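PDB 2JD4: laminin subunit ALPHA-1, which is the alpha chain of laminin-111, a basement membrane protein, and probably helps fasten it to cell surfaces through its LG4-5 domains. Local coordinates for residues 85-98 with 124-138. The protein carries 4 engineered substitutions. Residues are numbered along the deposited sequence; the frame is centred on the assembly and turned at random.
Sequences FDLGKGRTKVSHPA and QESPSVTVVGKATTL. Engineered in segment 124-138: Lys-134 (natural residue Asn). With MG (magnesium ion), chain C.
Leu-87 and Thr-137 illustrate how a metal can tie two loops together: Leu-87 O and Thr-137 O lie 3.1 Å apart because both bind the same magnesium ion, whose site Asp-70, Asp-139 and two waters complete. Next to the metal site the packing is tight. Leu-87 forks, CD1 reaching Val-131 CG1 at 3.6 Å and CD2 meeting Leu-138 CB at 3.7 Å, while Ala-135 CB lies against its CB. Thr-92 supplies the polar link: with OG1 beside its own backbone N (chi1 -61°), the hydroxyl receives the N-H of Val-132 almost straight (Val-132 N to Thr-92 OG1 2.8 Å, 174°) and also bonds a water lying between Gly-90 O and Val-132 O. A valine here would probably leave the Val-132 N-H without its acceptor and that water less firmly held. The solvent side is looser: extended Lys-89 runs past Ala-135, and the engineered Lys-134 makes a weak hydrogen bond from NZ to Lys-89 O. At the far end, Gln-124 CG lies 3.2 Å from His-96 NE2, the amide plane at 90° to the ring, and Gln-124 NE2 bonds Val-121 O. The contact thus bridges the two sheets of the laminin G sandwich, edge strand 91-95 beside strand 80-86 facing strand 124-130, which pairs with strand 116-121.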
loop_
_atom_site.group_PDB
_atom_site.type_symbol
_atom_site.label_atom_id
_atom_site.label_comp_id
_atom_site.label_asym_id
_atom_site.label_seq_id
_atom_site.Cartn_x
_atom_site.Cartn_y
_atom_site.Cartn_z
ATOM N N PHE A 85 -12.329 -22.553 -3.186
ATOM C CA PHE A 85 -13.289 -22.884 -2.137
ATOM C C PHE A 85 -13.147 -24.352 -1.754
ATOM O O PHE A 85 -12.569 -25.140 -2.501
ATOM C CB PHE A 85 -14.719 -22.605 -2.624
ATOM C CG PHE A 85 -15.087 -23.340 -3.887
ATOM C CD1 PHE A 85 -15.566 -24.646 -3.839
ATOM C CD2 PHE A 85 -14.931 -22.733 -5.127
ATOM C CE1 PHE A 85 -15.885 -25.340 -5.018
ATOM C CE2 PHE A 85 -15.245 -23.415 -6.307
ATOM C CZ PHE A 85 -15.722 -24.721 -6.248
ATOM N N ASP A 86 -13.668 -24.704 -0.584
ATOM C CA ASP A 86 -13.625 -26.081 -0.090
ATOM C C ASP A 86 -15.009 -26.361 0.482
ATOM O O ASP A 86 -15.463 -25.654 1.383
ATOM C CB ASP A 86 -12.580 -26.223 1.023
ATOM C CG ASP A 86 -12.229 -27.678 1.327
ATOM O OD1 ASP A 86 -13.131 -28.542 1.287
ATOM O OD2 ASP A 86 -11.046 -27.952 1.627
ATOM N N LEU A 87 -15.673 -27.387 -0.038
ATOM C CA LEU A 87 -17.009 -27.745 0.420
ATOM C C LEU A 87 -16.994 -28.651 1.652
ATOM O O LEU A 87 -18.046 -29.098 2.114
ATOM C CB LEU A 87 -17.782 -28.431 -0.709
ATOM C CG LEU A 87 -17.794 -27.720 -2.066
ATOM C CD1 LEU A 87 -18.643 -28.517 -3.045
ATOM C CD2 LEU A 87 -18.356 -26.303 -1.922
ATOM N N GLY A 88 -15.806 -28.927 2.181
ATOM C CA GLY A 88 -15.717 -29.772 3.363
ATOM C C GLY A 88 -14.863 -31.022 3.218
ATOM O O GLY A 88 -14.495 -31.642 4.220
ATOM N N LYS A 89 -14.540 -31.397 1.985
ATOM C CA LYS A 89 -13.729 -32.592 1.752
ATOM C C LYS A 89 -12.729 -32.447 0.607
ATOM O O LYS A 89 -12.344 -33.434 -0.021
ATOM C CB LYS A 89 -14.640 -33.796 1.498
ATOM C CG LYS A 89 -15.518 -34.140 2.690
ATOM C CD LYS A 89 -16.472 -35.275 2.380
ATOM C CE LYS A 89 -17.334 -35.598 3.589
ATOM N NZ LYS A 89 -18.260 -36.731 3.320
ATOM N N GLY A 90 -12.306 -31.216 0.340
ATOM C CA GLY A 90 -11.350 -30.993 -0.730
ATOM C C GLY A 90 -11.455 -29.596 -1.299
ATOM O O GLY A 90 -12.532 -28.996 -1.293
ATOM N N ARG A 91 -10.339 -29.076 -1.797
ATOM C CA ARG A 91 -10.310 -27.734 -2.360
ATOM C C ARG A 91 -10.336 -27.697 -3.889
ATOM O O ARG A 91 -9.687 -28.503 -4.561
ATOM C CB ARG A 91 -9.067 -26.991 -1.850
ATOM C CG ARG A 91 -8.896 -25.587 -2.413
ATOM C CD ARG A 91 -8.022 -24.735 -1.499
ATOM N NE ARG A 91 -6.622 -25.105 -1.567
ATOM C CZ ARG A 91 -5.771 -25.045 -0.547
ATOM N NH1 ARG A 91 -6.172 -24.628 0.642
ATOM N NH2 ARG A 91 -4.511 -25.408 -0.722
ATOM N N THR A 92 -11.105 -26.759 -4.431
ATOM C CA THR A 92 -11.190 -26.566 -5.873
ATOM C C THR A 92 -10.584 -25.184 -6.124
ATOM O O THR A 92 -10.878 -24.243 -5.390
ATOM C CB THR A 92 -12.659 -26.576 -6.371
ATOM O OG1 THR A 92 -13.265 -27.841 -6.081
ATOM C CG2 THR A 92 -12.714 -26.337 -7.869
ATOM N N LYS A 93 -9.735 -25.055 -7.138
ATOM C CA LYS A 93 -9.109 -23.769 -7.430
ATOM C C LYS A 93 -9.197 -23.383 -8.898
ATOM O O LYS A 93 -9.080 -24.231 -9.779
ATOM C CB LYS A 93 -7.642 -23.790 -6.993
ATOM C CG LYS A 93 -6.898 -22.485 -7.229
ATOM C CD LYS A 93 -5.557 -22.482 -6.504
ATOM C CE LYS A 93 -4.869 -21.128 -6.618
ATOM N NZ LYS A 93 -3.646 -21.056 -5.771
ATOM N N VAL A 94 -9.412 -22.096 -9.157
ATOM C CA VAL A 94 -9.498 -21.580 -10.521
ATOM C C VAL A 94 -8.637 -20.323 -10.617
ATOM O O VAL A 94 -8.601 -19.519 -9.686
ATOM C CB VAL A 94 -10.940 -21.175 -10.903
ATOM C CG1 VAL A 94 -11.050 -21.025 -12.410
ATOM C CG2 VAL A 94 -11.939 -22.189 -10.370
ATOM N N SER A 95 -7.949 -20.157 -11.740
ATOM C CA SER A 95 -7.105 -18.986 -11.956
ATOM C C SER A 95 -7.488 -18.330 -13.273
ATOM O O SER A 95 -8.099 -18.961 -14.135
ATOM C CB SER A 95 -5.625 -19.384 -11.995
ATOM O OG SER A 95 -5.194 -19.894 -10.743
ATOM N N HIS A 96 -7.142 -17.057 -13.418
ATOM C CA HIS A 96 -7.438 -16.327 -14.641
ATOM C C HIS A 96 -6.170 -15.576 -15.045
ATOM O O HIS A 96 -5.475 -15.014 -14.195
ATOM C CB HIS A 96 -8.587 -15.348 -14.405
ATOM C CG HIS A 96 -9.156 -14.770 -15.662
ATOM N ND1 HIS A 96 -10.397 -15.123 -16.150
ATOM C CD2 HIS A 96 -8.651 -13.869 -16.536
ATOM C CE1 HIS A 96 -10.631 -14.464 -17.270
ATOM N NE2 HIS A 96 -9.586 -13.696 -17.527
ATOM N N PRO A 97 -5.852 -15.562 -16.350
ATOM C CA PRO A 97 -4.668 -14.896 -16.906
ATOM C C PRO A 97 -4.641 -13.366 -16.897
ATOM O O PRO A 97 -3.569 -12.768 -16.860
ATOM C CB PRO A 97 -4.609 -15.451 -18.325
ATOM C CG PRO A 97 -6.055 -15.592 -18.668
ATOM C CD PRO A 97 -6.605 -16.246 -17.417
ATOM N N ALA A 98 -5.808 -12.736 -16.937
ATOM C CA ALA A 98 -5.884 -11.277 -16.967
ATOM C C ALA A 98 -5.020 -10.579 -15.923
ATOM O O ALA A 98 -5.002 -10.962 -14.753
ATOM C CB ALA A 98 -7.335 -10.829 -16.814
ATOM N N GLN A 124 -14.312 -11.986 -20.441
ATOM C CA GLN A 124 -13.546 -13.135 -20.917
ATOM C C GLN A 124 -13.663 -14.249 -19.880
ATOM O O GLN A 124 -13.134 -14.142 -18.777
ATOM C CB GLN A 124 -12.072 -12.748 -21.143
ATOM C CG GLN A 124 -11.302 -12.354 -19.882
ATOM C CD GLN A 124 -9.972 -11.661 -20.171
ATOM O OE1 GLN A 124 -9.082 -12.227 -20.816
ATOM N NE2 GLN A 124 -9.831 -10.430 -19.685
ATOM N N GLU A 125 -14.370 -15.315 -20.247
ATOM C CA GLU A 125 -14.596 -16.443 -19.350
ATOM C C GLU A 125 -13.485 -17.486 -19.450
ATOM O O GLU A 125 -13.023 -17.811 -20.544
ATOM C CB GLU A 125 -15.956 -17.085 -19.669
ATOM C CG GLU A 125 -16.465 -18.074 -18.628
ATOM C CD GLU A 125 -17.852 -18.617 -18.957
ATOM O OE1 GLU A 125 -18.803 -17.816 -19.099
ATOM O OE2 GLU A 125 -17.994 -19.851 -19.071
ATOM N N SER A 126 -13.055 -17.998 -18.299
ATOM C CA SER A 126 -12.003 -19.013 -18.252
ATOM C C SER A 126 -12.632 -20.397 -18.367
ATOM O O SER A 126 -13.823 -20.564 -18.123
ATOM C CB SER A 126 -11.251 -18.940 -16.926
ATOM O OG SER A 126 -12.059 -19.448 -15.876
ATOM N N PRO A 127 -11.842 -21.410 -18.748
ATOM C CA PRO A 127 -12.431 -22.747 -18.853
ATOM C C PRO A 127 -12.893 -23.202 -17.470
ATOM O O PRO A 127 -12.370 -22.740 -16.453
ATOM C CB PRO A 127 -11.274 -23.585 -19.394
ATOM C CG PRO A 127 -10.553 -22.606 -20.273
ATOM C CD PRO A 127 -10.518 -21.368 -19.394
ATOM N N SER A 128 -13.875 -24.099 -17.427
ATOM C CA SER A 128 -14.389 -24.591 -16.155
ATOM C C SER A 128 -13.501 -25.648 -15.508
ATOM O O SER A 128 -12.708 -26.313 -16.173
ATOM C CB SER A 128 -15.793 -25.171 -16.333
ATOM O OG SER A 128 -16.726 -24.155 -16.641
ATOM N N VAL A 129 -13.648 -25.787 -14.196
ATOM C CA VAL A 129 -12.906 -26.768 -13.427
ATOM C C VAL A 129 -13.939 -27.621 -12.701
ATOM O O VAL A 129 -15.006 -27.127 -12.324
ATOM C CB VAL A 129 -11.977 -26.094 -12.396
ATOM C CG1 VAL A 129 -11.327 -27.145 -11.520
ATOM C CG2 VAL A 129 -10.911 -25.284 -13.112
ATOM N N THR A 130 -13.629 -28.900 -12.515
ATOM C CA THR A 130 -14.543 -29.812 -11.842
ATOM C C THR A 130 -14.405 -29.739 -10.329
ATOM O O THR A 130 -13.302 -29.817 -9.792
ATOM C CB THR A 130 -14.307 -31.272 -12.305
ATOM O OG1 THR A 130 -14.691 -31.397 -13.678
ATOM C CG2 THR A 130 -15.119 -32.252 -11.463
ATOM N N VAL A 131 -15.533 -29.586 -9.645
ATOM C CA VAL A 131 -15.531 -29.508 -8.194
ATOM C C VAL A 131 -14.864 -30.750 -7.613
ATOM O O VAL A 131 -15.185 -31.881 -7.994
ATOM C CB VAL A 131 -16.968 -29.367 -7.645
ATOM C CG1 VAL A 131 -16.976 -29.492 -6.129
ATOM C CG2 VAL A 131 -17.533 -28.012 -8.054
ATOM N N VAL A 132 -13.933 -30.520 -6.691
ATOM C CA VAL A 132 -13.174 -31.582 -6.045
ATOM C C VAL A 132 -13.809 -32.034 -4.735
ATOM O O VAL A 132 -14.345 -31.222 -3.980
ATOM C CB VAL A 132 -11.727 -31.110 -5.752
ATOM C CG1 VAL A 132 -10.981 -32.159 -4.948
ATOM C CG2 VAL A 132 -11.000 -30.821 -7.061
ATOM N N GLY A 133 -13.746 -33.334 -4.468
ATOM C CA GLY A 133 -14.310 -33.842 -3.234
ATOM C C GLY A 133 -15.698 -34.429 -3.374
ATOM O O GLY A 133 -16.374 -34.249 -4.387
ATOM N N LYS A 134 -16.118 -35.127 -2.326
ATOM C CA LYS A 134 -17.417 -35.782 -2.280
ATOM C C LYS A 134 -18.493 -34.854 -1.730
ATOM O O LYS A 134 -19.660 -34.959 -2.116
ATOM C CB LYS A 134 -17.330 -37.038 -1.408
ATOM C CG LYS A 134 -16.375 -38.114 -1.925
ATOM C CD LYS A 134 -14.947 -37.604 -2.093
ATOM C CE LYS A 134 -14.370 -37.075 -0.788
ATOM N NZ LYS A 134 -13.014 -36.490 -0.984
ATOM N N ALA A 135 -18.102 -33.958 -0.825
ATOM C CA ALA A 135 -19.038 -33.010 -0.224
ATOM C C ALA A 135 -19.827 -32.324 -1.335
ATOM O O ALA A 135 -19.328 -32.169 -2.447
ATOM C CB ALA A 135 -18.280 -31.978 0.605
ATOM N N THR A 136 -21.058 -31.914 -1.038
ATOM C CA THR A 136 -21.885 -31.276 -2.055
ATOM C C THR A 136 -22.371 -29.873 -1.715
ATOM O O THR A 136 -22.988 -29.221 -2.550
ATOM C CB THR A 136 -23.133 -32.131 -2.375
ATOM O OG1 THR A 136 -24.015 -32.133 -1.246
ATOM C CG2 THR A 136 -22.730 -33.558 -2.694
ATOM N N THR A 137 -22.100 -29.398 -0.507
ATOM C CA THR A 137 -22.570 -28.069 -0.134
ATOM C C THR A 137 -21.521 -27.134 0.467
ATOM O O THR A 137 -20.622 -27.568 1.192
ATOM C CB THR A 137 -23.752 -28.160 0.865
ATOM O OG1 THR A 137 -23.307 -28.747 2.098
ATOM C CG2 THR A 137 -24.879 -29.004 0.283
ATOM N N LEU A 138 -21.643 -25.848 0.140
ATOM C CA LEU A 138 -20.757 -24.823 0.684
ATOM C C LEU A 138 -21.530 -24.291 1.879
ATOM O O LEU A 138 -22.489 -23.534 1.720
ATOM C CB LEU A 138 -20.520 -23.693 -0.327
ATOM C CG LEU A 138 -19.783 -22.448 0.196
ATOM C CD1 LEU A 138 -18.342 -22.807 0.587
ATOM C CD2 LEU A 138 -19.786 -21.361 -0.881
HETATM MG MG MG C . -19.979 -28.455 3.140
HETATM O O HOH W 1 -14.293 -28.554 -3.508
HETATM O O HOH W 2 -20.879 -30.432 2.577
HETATM O O HOH W 3 -19.063 -29.235 5.148
#